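Local coordinates for aspartate aminotransferase (Giardia lamblia, PDB 3MEB), which probably catalyses, with pyridoxal 5'-phosphate as cofactor, the reversible transfer of an amino group from L-aspartate to 2-oxoglutarate, giving oxaloacetate and L-glutamate, at residues V41-D46 against K51-V56; C123-L126 against G130-H133; G160-V165 against L169-K174; V72-A77 against D339-Q344; N191-I196 against L228-E233. All blocks are in the same frame, centred on the assembly; numbering follows the deposited sequence.

Interaction 1 of 5, residues V41-D46 against K51-V56; sequences VLYNAD and KVNLGV. With EDO (1,2-ethanediol), chain F.
The ring of Tyr43, on the last turn of helix 37-45, is sandwiched between Lys51 and Asn53, and this is where the contact is tight. Over one face lies Asn53 CB, 3.6 Å from the ring centroid and almost on the normal, a CH-pi contact. The opposite face carries the Lys51 chain, which runs across the tyrosine at about a right angle: CE makes a second CH-pi contact nearer the rim, and NZ stands 4.5 Å from the same centroid in a cation-pi arrangement. Beyond CG the lysine is extended, which takes its ammonium to the C-terminal end of the helix. There NZ donates to Tyr43 O at 2.6 Å and to Asp46 O at 2.7 Å, both in the carbonyl planes. The partial negative charge of this helix end probably favours the ammonium there.

The looser side lies toward solvent, where the exposed Asn44 only skirts residues 51-56. Farther along, Asn53 OD1 accepts from Gly55 N in an Asx turn, and a 1,2-ethanediol, probably from the crystallisation liquor, donates from O1 to Val56 O.

Strand 52-54 pairs in parallel with strand 411-413, whose Tyr412 also touches Tyr43 and binds Asp46 OD2; helix 430-443 packs on Val52 and Leu54, and Tyr90 of the second subunit reaches Val56.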
# COMPACT_ATOMS: atom_id res chain seq x y z
N VAL A 41 -18.90 9.66 -3.21
CA VAL A 41 -19.91 8.60 -3.05
C VAL A 41 -21.30 9.21 -3.14
O VAL A 41 -22.14 8.72 -3.93
CB VAL A 41 -19.73 7.80 -1.75
CG1 VAL A 41 -20.81 6.72 -1.57
CG2 VAL A 41 -18.32 7.10 -1.75
N LEU A 42 -21.52 10.30 -2.40
CA LEU A 42 -22.79 10.97 -2.38
C LEU A 42 -23.14 11.57 -3.74
O LEU A 42 -24.28 11.43 -4.19
CB LEU A 42 -22.80 12.06 -1.31
CG LEU A 42 -22.68 11.55 0.13
CD1 LEU A 42 -22.61 12.73 1.09
CD2 LEU A 42 -23.84 10.60 0.43
N TYR A 43 -22.17 12.25 -4.35
CA TYR A 43 -22.33 12.85 -5.66
C TYR A 43 -22.71 11.78 -6.69
O TYR A 43 -23.55 12.02 -7.56
CB TYR A 43 -21.04 13.56 -6.10
CG TYR A 43 -21.05 13.92 -7.57
CD1 TYR A 43 -21.64 15.11 -7.99
CD2 TYR A 43 -20.49 13.08 -8.53
CE1 TYR A 43 -21.65 15.49 -9.33
CE2 TYR A 43 -20.51 13.42 -9.90
CZ TYR A 43 -21.08 14.65 -10.29
OH TYR A 43 -21.14 15.05 -11.62
N ASN A 44 -22.10 10.59 -6.58
CA ASN A 44 -22.36 9.50 -7.55
C ASN A 44 -23.75 8.92 -7.45
O ASN A 44 -24.32 8.49 -8.47
CB ASN A 44 -21.35 8.36 -7.39
CG ASN A 44 -20.00 8.68 -7.99
OD1 ASN A 44 -19.85 9.56 -8.83
ND2 ASN A 44 -19.00 7.93 -7.56
N ALA A 45 -24.30 8.89 -6.24
CA ALA A 45 -25.66 8.41 -6.01
C ALA A 45 -26.72 9.43 -6.40
O ALA A 45 -27.90 9.10 -6.53
CB ALA A 45 -25.84 8.05 -4.52
N ASP A 46 -26.32 10.70 -6.51
CA ASP A 46 -27.28 11.79 -6.72
C ASP A 46 -27.86 11.70 -8.15
O ASP A 46 -27.11 11.68 -9.14
CB ASP A 46 -26.59 13.14 -6.45
CG ASP A 46 -27.57 14.30 -6.26
OD1 ASP A 46 -28.50 14.39 -7.08
OD2 ASP A 46 -27.40 15.13 -5.32
N LYS A 51 -26.15 18.12 -10.95
CA LYS A 51 -25.19 17.92 -9.86
C LYS A 51 -23.77 18.34 -10.22
O LYS A 51 -23.33 18.17 -11.35
CB LYS A 51 -25.19 16.45 -9.41
CG LYS A 51 -24.77 15.44 -10.45
CD LYS A 51 -24.99 14.06 -9.89
CE LYS A 51 -24.34 12.95 -10.68
NZ LYS A 51 -24.53 11.67 -9.96
N VAL A 52 -23.04 18.86 -9.24
CA VAL A 52 -21.66 19.37 -9.49
C VAL A 52 -20.78 18.84 -8.37
O VAL A 52 -21.09 19.06 -7.19
CB VAL A 52 -21.59 20.92 -9.48
CG1 VAL A 52 -20.15 21.39 -9.82
CG2 VAL A 52 -22.64 21.58 -10.47
N ASN A 53 -19.68 18.17 -8.73
CA ASN A 53 -18.75 17.63 -7.73
C ASN A 53 -17.59 18.58 -7.49
O ASN A 53 -16.73 18.69 -8.34
CB ASN A 53 -18.20 16.27 -8.16
CG ASN A 53 -17.35 15.60 -7.07
OD1 ASN A 53 -17.17 16.14 -5.96
ND2 ASN A 53 -16.85 14.37 -7.38
N LEU A 54 -17.56 19.27 -6.35
CA LEU A 54 -16.47 20.25 -6.10
C LEU A 54 -15.74 19.84 -4.82
O LEU A 54 -15.35 20.69 -4.03
CB LEU A 54 -17.05 21.67 -5.97
CG LEU A 54 -17.89 22.16 -7.14
CD1 LEU A 54 -18.54 23.55 -6.82
CD2 LEU A 54 -16.99 22.25 -8.37
N GLY A 55 -15.59 18.54 -4.63
CA GLY A 55 -15.14 17.94 -3.38
C GLY A 55 -13.67 17.57 -3.43
O GLY A 55 -12.80 18.43 -3.27
N VAL A 56 -13.41 16.29 -3.66
CA VAL A 56 -12.07 15.74 -3.82
C VAL A 56 -11.29 16.51 -4.91
O VAL A 56 -11.84 16.85 -5.97
CB VAL A 56 -12.15 14.22 -4.19
CG1 VAL A 56 -10.76 13.64 -4.51
CG2 VAL A 56 -12.83 13.41 -3.07
C1 EDO F . -13.95 16.11 -8.74
O1 EDO F . -13.60 15.59 -7.44
C2 EDO F . -13.70 17.61 -8.81
O2 EDO F . -12.32 17.83 -8.53

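Interaction 2 of 5, residues C123-L126 against G130-H133; sequences CQSL and GSLH
Ser125 and Leu126 leave strand 120-125 and turn at once into helix 127-142, so that Leu126 and Gly130 come within 4.3 Å of each other at their CA atoms and Gly130 N donates to Leu126 O at 2.9 Å. This bond is bent, 141° at the hydrogen, and the N-H arrives from well above the carbonyl plane.

Among the side chains Ser125 does most of the touching. With its OG turned away from the backbone N (chi1 -169°), the hydroxyl reaches over the start of the helix and lies 2.9 Å from Gly130 O. Its CB meets the hydroxyl of Ser131, Ser125 CB to Ser131 OG being 3.4 Å. Ser131 OG itself is turned toward the N-terminal end of the helix, where it donates to Ser127 O in the first turn. Leu126 adds a light apolar touch, its CB 4.1 Å from Gly130 CA. Gly130 thus packs by its backbone alone, close against Leu126 CB and Ser125 OG.

Outside the two segments, Leu126 also packs on Arg285 and on Leu126 of the second subunit, while Trp322 lies against both Ser125 and Leu126.

Ser127, Gly128 and Thr129, which bind pyridoxal 5'-phosphate, form the link between the segments. The buried contact is therefore a strand-to-helix junction held by a backbone bond, with the Ser125 hydroxyl packed close beside it, and its close fit is consistent with holding the cofactor-binding turn in a defined shape.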
# COMPACT_ATOMS: atom_id res chain seq x y z
N CYS A 123 12.89 6.08 -1.50
CA CYS A 123 12.17 4.80 -1.45
C CYS A 123 10.75 5.01 -1.95
O CYS A 123 10.03 5.87 -1.43
CB CYS A 123 12.15 4.26 -0.01
SG CYS A 123 11.33 2.70 0.30
N GLN A 124 10.36 4.23 -2.95
CA GLN A 124 9.00 4.22 -3.40
C GLN A 124 8.05 3.95 -2.27
O GLN A 124 8.35 3.15 -1.36
CB GLN A 124 8.77 3.13 -4.46
CG GLN A 124 7.41 3.21 -5.12
CD GLN A 124 7.29 2.27 -6.30
OE1 GLN A 124 8.29 1.95 -6.94
NE2 GLN A 124 6.09 1.75 -6.53
N SER A 125 6.93 4.64 -2.30
CA SER A 125 5.88 4.36 -1.34
C SER A 125 4.52 4.50 -1.96
O SER A 125 4.42 4.74 -3.14
CB SER A 125 6.03 5.22 -0.08
OG SER A 125 5.17 4.75 0.92
N LEU A 126 3.47 4.27 -1.17
CA LEU A 126 2.12 4.26 -1.69
C LEU A 126 1.55 5.68 -1.78
O LEU A 126 0.78 6.14 -0.93
CB LEU A 126 1.23 3.37 -0.83
CG LEU A 126 1.50 1.89 -1.02
CD1 LEU A 126 0.83 1.21 0.12
CD2 LEU A 126 0.98 1.33 -2.35
N GLY A 130 1.03 7.14 1.75
CA GLY A 130 1.92 6.05 2.16
C GLY A 130 3.33 6.58 2.40
O GLY A 130 4.06 6.04 3.24
N SER A 131 3.69 7.63 1.68
CA SER A 131 4.99 8.29 1.89
C SER A 131 5.00 9.00 3.25
O SER A 131 5.96 8.86 4.01
CB SER A 131 5.32 9.21 0.72
OG SER A 131 5.43 8.50 -0.50
N LEU A 132 3.90 9.68 3.61
CA LEU A 132 3.78 10.34 4.92
C LEU A 132 3.79 9.34 6.04
O LEU A 132 4.45 9.56 7.04
CB LEU A 132 2.47 11.15 5.02
CG LEU A 132 2.33 12.36 4.08
CD1 LEU A 132 0.85 12.69 3.83
CD2 LEU A 132 3.15 13.62 4.61
N HIS A 133 2.98 8.30 5.92
CA HIS A 133 3.00 7.24 6.91
C HIS A 133 4.44 6.76 7.22
O HIS A 133 4.86 6.79 8.38
CB HIS A 133 2.10 6.05 6.53
CG HIS A 133 2.25 4.88 7.44
ND1 HIS A 133 1.83 4.90 8.76
CD2 HIS A 133 2.81 3.67 7.24
CE1 HIS A 133 2.13 3.75 9.33
NE2 HIS A 133 2.74 2.98 8.44

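Interaction 3 of 5, residues G160-V165 against L169-K174; sequences GIYDKV and LKVPYK
Tyr162, on helix 157-166, meets the returning loop through its hydroxyl, one edge and one face of its ring. The first residue of that loop to take part is Val171. Its carbonyl O lies at the ring edge, in plane, and accepts from Tyr162 OH at 2.7 Å, although the hydroxyl stands about 40° out of the carbonyl plane. Val171 CG1 adds a side-chain touch on the same OH at 3.8 Å. Pro172 follows with little more than its backbone near the phenol.

Tyr173 then turns over the ring. Its CB sits 3.9 Å from the Tyr162 centroid, over the face, in a CH-pi contact. Because CG of Tyr173 falls between the backbone N and the carbonyl carbon (chi1 60°), the ring swings back along Tyr162 and presents its edge to that face; the planes are 87° apart and the centroids 5.7 Å, a T-shaped stack.

Phe148 and Phe166 add further aromatic contacts to Tyr162, and Tyr159 meets Tyr173. The helix is thus joined to the loop leading into edge strand 174-176 by one phenol, whose polar end is satisfied by a backbone carbonyl while its buried ring remains among aromatic and aliphatic groups.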
# COMPACT_ATOMS: atom_id res chain seq x y z
N GLY A 160 -4.67 12.17 11.15
CA GLY A 160 -4.88 10.72 11.31
C GLY A 160 -3.64 9.90 11.03
O GLY A 160 -3.38 8.91 11.69
N ILE A 161 -2.90 10.29 10.00
CA ILE A 161 -1.64 9.66 9.68
C ILE A 161 -0.76 9.80 10.90
O ILE A 161 -0.16 8.83 11.36
CB ILE A 161 -0.97 10.30 8.46
CG1 ILE A 161 -1.85 10.13 7.21
CG2 ILE A 161 0.41 9.66 8.23
CD1 ILE A 161 -1.62 11.14 6.10
N TYR A 162 -0.73 11.02 11.44
CA TYR A 162 0.01 11.28 12.67
C TYR A 162 -0.48 10.42 13.83
O TYR A 162 0.34 9.84 14.56
CB TYR A 162 -0.04 12.77 13.04
CG TYR A 162 0.80 13.10 14.23
CD1 TYR A 162 0.31 12.91 15.51
CD2 TYR A 162 2.11 13.59 14.09
CE1 TYR A 162 1.08 13.19 16.64
CE2 TYR A 162 2.89 13.88 15.22
CZ TYR A 162 2.36 13.67 16.49
OH TYR A 162 3.06 13.94 17.66
N ASP A 163 -1.80 10.34 14.03
CA ASP A 163 -2.29 9.60 15.18
C ASP A 163 -1.88 8.14 15.13
O ASP A 163 -1.51 7.54 16.14
CB ASP A 163 -3.79 9.68 15.28
CG ASP A 163 -4.33 8.95 16.49
OD1 ASP A 163 -3.80 9.14 17.62
OD2 ASP A 163 -5.31 8.21 16.30
N LYS A 164 -1.95 7.53 13.96
CA LYS A 164 -1.62 6.10 13.93
C LYS A 164 -0.12 5.85 14.26
O LYS A 164 0.18 4.80 14.86
CB LYS A 164 -2.04 5.47 12.59
CG LYS A 164 -1.48 4.03 12.36
CD LYS A 164 -2.15 3.30 11.19
CE LYS A 164 -1.44 1.96 10.91
NZ LYS A 164 -2.18 1.10 9.95
N VAL A 165 0.79 6.77 13.89
CA VAL A 165 2.23 6.58 14.16
C VAL A 165 2.60 6.99 15.60
O VAL A 165 3.30 6.27 16.29
CB VAL A 165 3.13 7.28 13.12
CG1 VAL A 165 4.65 7.22 13.50
CG2 VAL A 165 2.90 6.66 11.70
N LEU A 169 -2.74 11.06 21.74
CA LEU A 169 -3.02 11.29 23.16
C LEU A 169 -1.78 11.15 24.04
O LEU A 169 -1.68 11.85 25.06
CB LEU A 169 -4.13 10.36 23.66
CG LEU A 169 -5.58 10.77 23.35
CD1 LEU A 169 -5.79 11.07 21.86
CD2 LEU A 169 -6.52 9.65 23.80
N LYS A 170 -0.88 10.23 23.68
CA LYS A 170 0.40 10.06 24.36
C LYS A 170 1.43 11.12 23.93
O LYS A 170 2.15 11.65 24.76
CB LYS A 170 0.99 8.66 24.10
CG LYS A 170 0.26 7.46 24.76
CD LYS A 170 0.90 6.07 24.35
CE LYS A 170 -0.06 4.85 24.54
NZ LYS A 170 0.31 3.56 23.81
N VAL A 171 1.50 11.38 22.61
CA VAL A 171 2.48 12.31 22.01
C VAL A 171 1.76 13.27 21.06
O VAL A 171 1.77 13.07 19.85
CB VAL A 171 3.55 11.55 21.21
CG1 VAL A 171 4.70 12.50 20.79
CG2 VAL A 171 4.07 10.35 22.00
N PRO A 172 1.11 14.30 21.62
CA PRO A 172 0.43 15.28 20.78
C PRO A 172 1.37 16.01 19.81
O PRO A 172 2.53 16.24 20.13
CB PRO A 172 -0.16 16.28 21.80
CG PRO A 172 0.54 16.01 23.07
CD PRO A 172 0.86 14.56 23.05
N TYR A 173 0.87 16.33 18.62
CA TYR A 173 1.59 17.21 17.72
C TYR A 173 1.47 18.63 18.25
O TYR A 173 0.51 18.95 18.96
CB TYR A 173 1.00 17.11 16.29
CG TYR A 173 -0.45 17.49 16.19
CD1 TYR A 173 -0.85 18.84 16.12
CD2 TYR A 173 -1.44 16.51 16.16
CE1 TYR A 173 -2.20 19.18 16.03
CE2 TYR A 173 -2.79 16.85 16.08
CZ TYR A 173 -3.16 18.18 16.01
OH TYR A 173 -4.50 18.50 15.92
N LYS A 174 2.44 19.48 17.90
CA LYS A 174 2.36 20.94 18.07
C LYS A 174 2.00 21.63 16.74
O LYS A 174 1.95 20.99 15.67
CB LYS A 174 3.66 21.49 18.63

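Interaction 4 of 5, residues V72-A77 against D339-Q344; sequences VKEAEA and DKRLLQ
Glu74, on helix 70-81, crosses to the first turn of helix 340-370 and touches both Leu342 and Arg341. Its CB starts on the apolar side, 3.6 Å from Leu342 CD2, and CG continues past the same methyl at 3.9 Å. At chi2 the chain bends (-106°), which carries CD away from the leucine and brings the carboxylate up to the end of Arg341. OE1 then accepts from Arg341 NH2 at 3.2 Å. OE2 accepts from Arg341 NH1 at the same length, and has a weak second bond from NH2. Two nitrogens thus grip the two oxygens end-on.

The pairing is not coplanar. Both oxygens lie close to the guanidinium plane, yet the nitrogens meet them from above the carboxylate plane, and the two flat groups are turned 70° against each other. Arg341 reaches this position through a bend at chi3, and Leu342 CD2 lies against one face of its guanidinium, toward the rim. The same methyl therefore serves the acidic and the basic partner.

At the start of the helix, Asp339 occupies the N-cap position, with OD1 accepting from Leu342 N at 3.0 Å. Elsewhere on helix 70-81, Val72 and Ala75 pack on Ile332 of helix 327-337.

Solvent may screen the salt bridge, which joins segments 262 residues apart at their closest ends. Its bonds are long for charged groups, and the crossed planes suggest a linkage more electrostatic than strictly directional, resting on an apolar footing at Leu342.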
# COMPACT_ATOMS: atom_id res chain seq x y z
N VAL A 72 0.37 9.85 -20.16
CA VAL A 72 -0.02 8.58 -19.51
C VAL A 72 -0.67 7.59 -20.50
O VAL A 72 -0.37 6.38 -20.48
CB VAL A 72 -0.91 8.86 -18.27
CG1 VAL A 72 -1.43 7.56 -17.64
CG2 VAL A 72 -0.10 9.78 -17.25
N LYS A 73 -1.51 8.09 -21.40
CA LYS A 73 -2.06 7.22 -22.42
C LYS A 73 -0.92 6.56 -23.22
O LYS A 73 -0.96 5.35 -23.49
CB LYS A 73 -3.04 7.99 -23.33
N GLU A 74 0.09 7.33 -23.60
CA GLU A 74 1.23 6.78 -24.36
C GLU A 74 2.03 5.75 -23.56
O GLU A 74 2.43 4.71 -24.09
CB GLU A 74 2.19 7.90 -24.81
CG GLU A 74 1.54 8.91 -25.78
CD GLU A 74 1.99 8.78 -27.19
OE1 GLU A 74 2.50 7.71 -27.60
OE2 GLU A 74 1.82 9.77 -27.91
N ALA A 75 2.28 6.07 -22.29
CA ALA A 75 2.97 5.18 -21.41
C ALA A 75 2.21 3.85 -21.28
O ALA A 75 2.80 2.77 -21.29
CB ALA A 75 3.14 5.83 -20.03
N GLU A 76 0.91 3.95 -21.10
CA GLU A 76 0.09 2.74 -20.98
C GLU A 76 0.25 1.83 -22.16
O GLU A 76 0.40 0.62 -21.99
CB GLU A 76 -1.41 3.04 -20.83
CG GLU A 76 -1.90 3.18 -19.40
CD GLU A 76 -1.81 1.92 -18.57
OE1 GLU A 76 -1.47 0.82 -19.07
OE2 GLU A 76 -2.07 2.04 -17.38
N ALA A 77 0.15 2.38 -23.36
CA ALA A 77 0.33 1.58 -24.56
C ALA A 77 1.71 0.91 -24.57
O ALA A 77 1.84 -0.22 -25.05
CB ALA A 77 0.13 2.42 -25.80
N ASP A 339 11.72 9.34 -21.36
CA ASP A 339 11.55 9.55 -22.81
C ASP A 339 11.38 11.06 -23.03
O ASP A 339 10.45 11.67 -22.50
CB ASP A 339 10.36 8.75 -23.32
CG ASP A 339 10.17 8.86 -24.80
OD1 ASP A 339 9.66 9.90 -25.25
OD2 ASP A 339 10.51 7.89 -25.51
N LYS A 340 12.31 11.66 -23.76
CA LYS A 340 12.33 13.12 -23.95
C LYS A 340 10.97 13.63 -24.48
O LYS A 340 10.47 14.63 -23.97
CB LYS A 340 13.45 13.54 -24.93
N ARG A 341 10.40 12.95 -25.48
CA ARG A 341 9.11 13.36 -26.08
C ARG A 341 7.96 13.24 -25.07
O ARG A 341 7.13 14.13 -24.95
CB ARG A 341 8.76 12.49 -27.31
CG ARG A 341 7.51 12.97 -28.07
CD ARG A 341 7.20 12.15 -29.34
NE ARG A 341 6.73 10.81 -28.97
CZ ARG A 341 5.45 10.43 -28.85
NH1 ARG A 341 4.43 11.28 -29.07
NH2 ARG A 341 5.19 9.17 -28.52
N LEU A 342 7.90 12.13 -24.36
CA LEU A 342 6.83 11.97 -23.38
C LEU A 342 6.97 12.94 -22.20
O LEU A 342 5.96 13.40 -21.67
CB LEU A 342 6.68 10.53 -22.90
CG LEU A 342 6.39 9.48 -23.94
CD1 LEU A 342 6.18 8.14 -23.23
CD2 LEU A 342 5.18 9.88 -24.77
N LEU A 343 8.20 13.23 -21.78
CA LEU A 343 8.41 14.17 -20.67
C LEU A 343 7.92 15.54 -21.09
O LEU A 343 7.21 16.20 -20.35
CB LEU A 343 9.86 14.25 -20.24
CG LEU A 343 10.18 15.26 -19.11
CD1 LEU A 343 9.41 15.01 -17.78
CD2 LEU A 343 11.70 15.28 -18.85
N GLN A 344 8.27 15.96 -22.30
CA GLN A 344 7.76 17.25 -22.78
C GLN A 344 6.23 17.25 -22.88
O GLN A 344 5.56 18.23 -22.50
CB GLN A 344 8.39 17.64 -24.12
CG GLN A 344 8.06 19.08 -24.51
CD GLN A 344 8.45 20.09 -23.41
OE1 GLN A 344 7.61 20.89 -22.97
NE2 GLN A 344 9.70 20.02 -22.95

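Interaction 5 of 5, residues N191-I196 against L228-E233; sequences NTKKDI and LPIMKE
Ile196 and Ile230 meet methyl to methyl where helix 189-198 runs beside helix 221-234, CG2 of one lying 3.7 Å from CG2 of the other. The contact is built from apolar groups. In both isoleucines CG2 is anti to the backbone N, with chi1 near -62°, and the two side chains cross at about a right angle, so that the branch methyls, rather than the longer CD1 arms, form the meeting point. Ile196 CG2 has a second neighbour in the sulfur of Met231, 4.0 Å from SD. The bend at chi2 (-71°) of the methionine brings that sulfur alongside the isoleucine.

A second kind of contact is between aliphatic and amphipathic chains. Ile230 extends CD1 toward Lys193 and rests on its CB and CG, each at 3.8 Å. Only the inner methylenes of the lysine take part; the chain bends at chi3 and leads its ammonium away to a salt bridge with Glu226, earlier on helix 221-234. Polar pairing thus borders the hydrophobic seam without entering it.

The short helical segments are nearly parallel, their N-to-C directions 8° apart, with the axes 10.4 Å from each other at closest approach. Leu227 adds to the packing on Lys193 and Ile196, and Phe262 of helix 257-264 touches Met231. Beneath both helices lies the mixed sheet of the large domain: Phe205 and Phe207, on strand 204-208, receive Ile196 and Met231 respectively, so the pair is packed side by side against that interior strand of the sheet.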
# COMPACT_ATOMS: atom_id res chain seq x y z
N ASN A 191 4.15 35.78 13.24
CA ASN A 191 4.00 34.67 14.21
C ASN A 191 4.53 33.31 13.73
O ASN A 191 5.01 32.50 14.53
CB ASN A 191 2.56 34.59 14.73
CG ASN A 191 2.26 35.73 15.73
OD1 ASN A 191 1.25 36.41 15.65
ND2 ASN A 191 3.21 35.98 16.61
N THR A 192 4.43 33.04 12.42
CA THR A 192 5.05 31.86 11.87
C THR A 192 6.52 31.77 12.30
O THR A 192 6.98 30.75 12.82
CB THR A 192 4.93 31.83 10.31
OG1 THR A 192 3.54 31.91 9.91
CG2 THR A 192 5.56 30.57 9.79
N LYS A 193 7.28 32.84 12.08
CA LYS A 193 8.67 32.87 12.43
C LYS A 193 8.92 32.73 13.93
O LYS A 193 9.83 32.00 14.34
CB LYS A 193 9.29 34.17 11.96
CG LYS A 193 9.41 34.23 10.47
CD LYS A 193 10.13 35.54 10.04
CE LYS A 193 9.27 36.81 10.27
NZ LYS A 193 9.98 38.07 9.86
N LYS A 194 8.11 33.39 14.75
CA LYS A 194 8.26 33.30 16.22
C LYS A 194 8.08 31.89 16.68
O LYS A 194 8.84 31.40 17.52
CB LYS A 194 7.29 34.24 16.96
CG LYS A 194 7.69 35.71 16.80
CD LYS A 194 6.59 36.70 17.22
CE LYS A 194 7.02 38.15 17.03
NZ LYS A 194 6.08 39.08 17.71
N ASP A 195 7.06 31.23 16.11
CA ASP A 195 6.73 29.88 16.49
C ASP A 195 7.86 28.91 16.16
O ASP A 195 8.20 28.03 16.97
CB ASP A 195 5.43 29.46 15.82
CG ASP A 195 4.20 30.03 16.49
OD1 ASP A 195 4.31 30.70 17.56
OD2 ASP A 195 3.09 29.81 15.96
N ILE A 196 8.49 29.10 15.01
CA ILE A 196 9.54 28.18 14.54
C ILE A 196 10.82 28.49 15.28
O ILE A 196 11.60 27.58 15.63
CB ILE A 196 9.71 28.23 13.00
CG1 ILE A 196 8.41 27.78 12.34
CG2 ILE A 196 10.86 27.35 12.52
CD1 ILE A 196 8.46 27.79 10.80
N LEU A 228 14.56 30.09 6.06
CA LEU A 228 15.85 29.39 5.89
C LEU A 228 16.84 29.55 7.07
O LEU A 228 17.21 28.56 7.70
CB LEU A 228 16.50 29.78 4.55
CG LEU A 228 17.85 29.14 4.21
CD1 LEU A 228 17.66 27.63 4.20
CD2 LEU A 228 18.46 29.67 2.88
N PRO A 229 17.28 30.77 7.38
CA PRO A 229 18.22 30.92 8.51
C PRO A 229 17.69 30.46 9.89
O PRO A 229 18.50 30.10 10.75
CB PRO A 229 18.49 32.43 8.53
CG PRO A 229 17.26 33.03 7.86
CD PRO A 229 16.97 32.07 6.77
N ILE A 230 16.37 30.50 10.11
CA ILE A 230 15.79 30.07 11.37
C ILE A 230 15.97 28.53 11.45
O ILE A 230 16.38 27.97 12.46
CB ILE A 230 14.26 30.38 11.45
CG1 ILE A 230 13.96 31.88 11.40
CG2 ILE A 230 13.63 29.79 12.72
CD1 ILE A 230 12.47 32.17 11.17
N MET A 231 15.67 27.87 10.34
CA MET A 231 15.77 26.43 10.22
C MET A 231 17.21 25.96 10.38
O MET A 231 17.47 24.95 11.05
CB MET A 231 15.21 25.98 8.85
CG MET A 231 13.73 26.24 8.68
SD MET A 231 12.63 25.20 9.66
CE MET A 231 12.97 23.55 9.04
N LYS A 232 18.14 26.71 9.79
CA LYS A 232 19.58 26.44 9.92
C LYS A 232 20.03 26.66 11.36
O LYS A 232 20.67 25.80 11.95
CB LYS A 232 20.42 27.36 9.01
CG LYS A 232 20.34 27.07 7.48
CD LYS A 232 21.04 25.77 7.12
CE LYS A 232 22.55 25.84 7.24
NZ LYS A 232 23.07 24.42 7.28
N GLU A 233 19.68 27.82 11.92
CA GLU A 233 20.09 28.19 13.28
C GLU A 233 19.57 27.22 14.33
O GLU A 233 20.30 26.85 15.25
CB GLU A 233 19.62 29.61 13.64
CG GLU A 233 19.79 29.94 15.13
CD GLU A 233 19.37 31.36 15.49
OE1 GLU A 233 18.97 32.14 14.58
OE2 GLU A 233 19.45 31.69 16.69

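In the fold
From the N terminus, interaction 1 closes a short turn between helix 37-45 and strand 52-54. Interaction 4 opens next, on helix 70-81, and closes only at helix 340-370; its long loop encloses interactions 2, 3 and 5, which follow one another in series without crossing. Interaction 2 joins edge strand 120-125 to helix 127-142, interaction 3 ties helix 157-166 to the loop before the opposite edge strand 174-176, and interaction 5 pairs two helices lying on the same sheet. Interactions 2 and 3 touch, through Leu132 on Ile161 and His133 on Val165. Interactions 4 and 5 lie on opposite sides of the chain's centre, about 41 Å apart between centres.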